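Local coordinates for protein putative HAD-hydrolase YfnB (Bacillus subtilis, PDB 3ED5) that probably acts as a HAD-superfamily hydrolase of the YjjG family, with a 5'-nucleotidase activity that is only tentatively assigned, at residues 49-54 / 75-80. Numbering follows the deposited sequence. Where two conformers were deposited one is given.
Sequences KTINQG and SALLKE. With FMT (formic acid), chain E.
Ile51 and Leu77 mark the nearest approach of two helical segments, 49-54 and 75-80, whose axes run roughly antiparallel at 144° and come no closer than 10.2 Å. Between them Ile51 makes all the contacts from its side, its two branches reaching different residues of the facing helix. With CG1 beside the backbone N and anti to the carbonyl carbon (chi1 -74°), the longer branch carries CD1 over the backbone of Leu77, 4.1 Å from its CA, and to the same distance from Leu77 CD1. The shorter branch meets Ala76, with Ile51 CG2 4.3 Å from Ala76 CB. Glu80 approaches from the opposite direction to Ile51: beyond CG its chain is extended, laying OE1 3.8 Å from Ile51 CD1, so an exposed carboxylate borders the apolar patch. No hydrogen bond joins the segments.

The pair belongs to the all-helical cap that accompanies the parallel-sheet core of this HAD-like hydrolase, away from the putative nucleophile Asp13. Here helix 66-80 packs back against helix 42-60, and the buried Leu77 also touches Gln47 and Tyr48 of the latter and Phe33 of helix 21-35.

On another side of helix 42-60, a formic acid molecule, probably from the crystallisation liquor, lies beside Lys49 and Asn52. Asn52 ND2 donates a hydrogen bond of 2.8 Å to O1 of the formic acid, moderately bent at 150° about the hydrogen, while its O2 lies 2.9 Å from Lys49 O. Turned away from the backbone N, the Asn52 side chain sets its amide between the formic acid and Arg73, and the amide is gripped at both ends, since OD1 accepts a hydrogen bond from Arg73 NH1 on helix 66-80, just before segment 75-80.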
loop_
_atom_site.group_PDB
_atom_site.type_symbol
_atom_site.label_atom_id
_atom_site.label_comp_id
_atom_site.label_asym_id
_atom_site.label_seq_id
_atom_site.Cartn_x
_atom_site.Cartn_y
_atom_site.Cartn_z
ATOM N N LYS A 49 -2.825 10.209 12.435
ATOM C CA LYS A 49 -2.954 10.037 10.979
ATOM C C LYS A 49 -2.209 11.126 10.200
ATOM O O LYS A 49 -1.548 10.803 9.205
ATOM C CB LYS A 49 -4.419 9.915 10.553
ATOM C CG LYS A 49 -5.084 8.620 11.079
ATOM C CD LYS A 49 -6.408 8.365 10.370
ATOM C CE LYS A 49 -7.077 7.065 10.813
ATOM N NZ LYS A 49 -8.113 7.294 11.871
ATOM N N THR A 50 -2.251 12.373 10.678
ATOM C CA THR A 50 -1.585 13.463 9.983
ATOM C C THR A 50 -0.057 13.311 10.077
ATOM O O THR A 50 0.665 13.489 9.069
ATOM C CB THR A 50 -2.029 14.855 10.527
ATOM O OG1 THR A 50 -3.468 14.966 10.435
ATOM C CG2 THR A 50 -1.375 15.984 9.714
ATOM N N ILE A 51 0.411 13.012 11.293
ATOM C CA ILE A 51 1.842 12.792 11.530
ATOM C C ILE A 51 2.341 11.624 10.678
ATOM O O ILE A 51 3.354 11.760 9.983
ATOM C CB ILE A 51 2.126 12.490 12.981
ATOM C CG1 ILE A 51 1.983 13.801 13.770
ATOM C CG2 ILE A 51 3.550 11.956 13.197
ATOM C CD1 ILE A 51 1.808 13.624 15.342
ATOM N N ASN A 52 1.625 10.505 10.743
ATOM C CA ASN A 52 2.036 9.296 10.040
ATOM C C ASN A 52 2.087 9.582 8.540
ATOM O O ASN A 52 3.081 9.214 7.859
ATOM C CB ASN A 52 1.097 8.135 10.357
ATOM C CG ASN A 52 1.562 6.829 9.741
ATOM O OD1 ASN A 52 2.704 6.419 9.932
ATOM N ND2 ASN A 52 0.671 6.169 8.995
ATOM N N GLN A 53 1.065 10.276 8.036
ATOM C CA GLN A 53 1.021 10.631 6.592
ATOM C C GLN A 53 2.231 11.495 6.189
ATOM O O GLN A 53 2.869 11.219 5.175
ATOM C CB GLN A 53 -0.317 11.303 6.196
ATOM C CG GLN A 53 -0.382 11.949 4.784
ATOM C CD GLN A 53 -0.348 10.943 3.634
ATOM O OE1 GLN A 53 -0.574 9.742 3.836
ATOM N NE2 GLN A 53 -0.063 11.434 2.404
ATOM N N GLY A 54 2.557 12.512 6.984
ATOM C CA GLY A 54 3.688 13.386 6.688
ATOM C C GLY A 54 5.021 12.653 6.695
ATOM O O GLY A 54 5.892 12.970 5.905
ATOM N N SER A 75 6.445 8.068 19.113
ATOM C CA SER A 75 7.059 8.995 20.056
ATOM C C SER A 75 6.715 10.445 19.703
ATOM O O SER A 75 6.452 11.237 20.619
ATOM C CB SER A 75 8.566 8.787 20.201
ATOM O OG SER A 75 9.141 8.543 18.939
ATOM N N ALA A 76 6.681 10.782 18.408
ATOM C CA ALA A 76 6.240 12.150 18.002
ATOM C C ALA A 76 4.826 12.437 18.502
ATOM O O ALA A 76 4.549 13.524 19.031
ATOM C CB ALA A 76 6.301 12.316 16.483
ATOM N N LEU A 77 3.933 11.459 18.359
ATOM C CA LEU A 77 2.553 11.641 18.831
ATOM C C LEU A 77 2.496 11.730 20.354
ATOM O O LEU A 77 2.003 12.736 20.922
ATOM C CB LEU A 77 1.687 10.473 18.350
ATOM C CG LEU A 77 0.228 10.502 18.804
ATOM C CD1 LEU A 77 -0.527 11.639 18.103
ATOM C CD2 LEU A 77 -0.404 9.116 18.536
ATOM N N LEU A 78 3.001 10.705 21.047
ATOM C CA LEU A 78 2.829 10.692 22.515
ATOM C C LEU A 78 3.602 11.780 23.235
ATOM O O LEU A 78 3.123 12.309 24.250
ATOM C CB LEU A 78 3.126 9.304 23.113
ATOM C CG LEU A 78 2.181 8.199 22.622
ATOM C CD1 LEU A 78 2.634 6.839 23.107
ATOM C CD2 LEU A 78 0.752 8.465 23.032
ATOM N N LYS A 79 4.772 12.159 22.728
ATOM C CA LYS A 79 5.564 13.239 23.368
ATOM C C LYS A 79 4.823 14.595 23.485
ATOM O O LYS A 79 4.896 15.276 24.532
ATOM C CB LYS A 79 6.900 13.426 22.632
ATOM C CG LYS A 79 7.900 14.340 23.330
ATOM C CD LYS A 79 8.991 14.804 22.366
ATOM C CE LYS A 79 9.798 13.670 21.794
ATOM N NZ LYS A 79 10.541 14.191 20.595
ATOM N N GLU A 80 4.030 14.936 22.463
ATOM C CA GLU A 80 3.350 16.225 22.445
ATOM C C GLU A 80 2.101 16.210 23.336
ATOM O O GLU A 80 1.591 17.264 23.721
ATOM C CB GLU A 80 3.037 16.648 20.999
ATOM C CG GLU A 80 1.895 15.918 20.369
ATOM C CD GLU A 80 1.544 16.487 18.967
ATOM O OE1 GLU A 80 0.763 15.840 18.242
ATOM O OE2 GLU A 80 2.019 17.586 18.639
HETATM C C FMT E . -2.457 7.159 8.329
HETATM O O1 FMT E . -2.081 6.591 9.348
HETATM O O2 FMT E . -2.013 8.236 7.936
#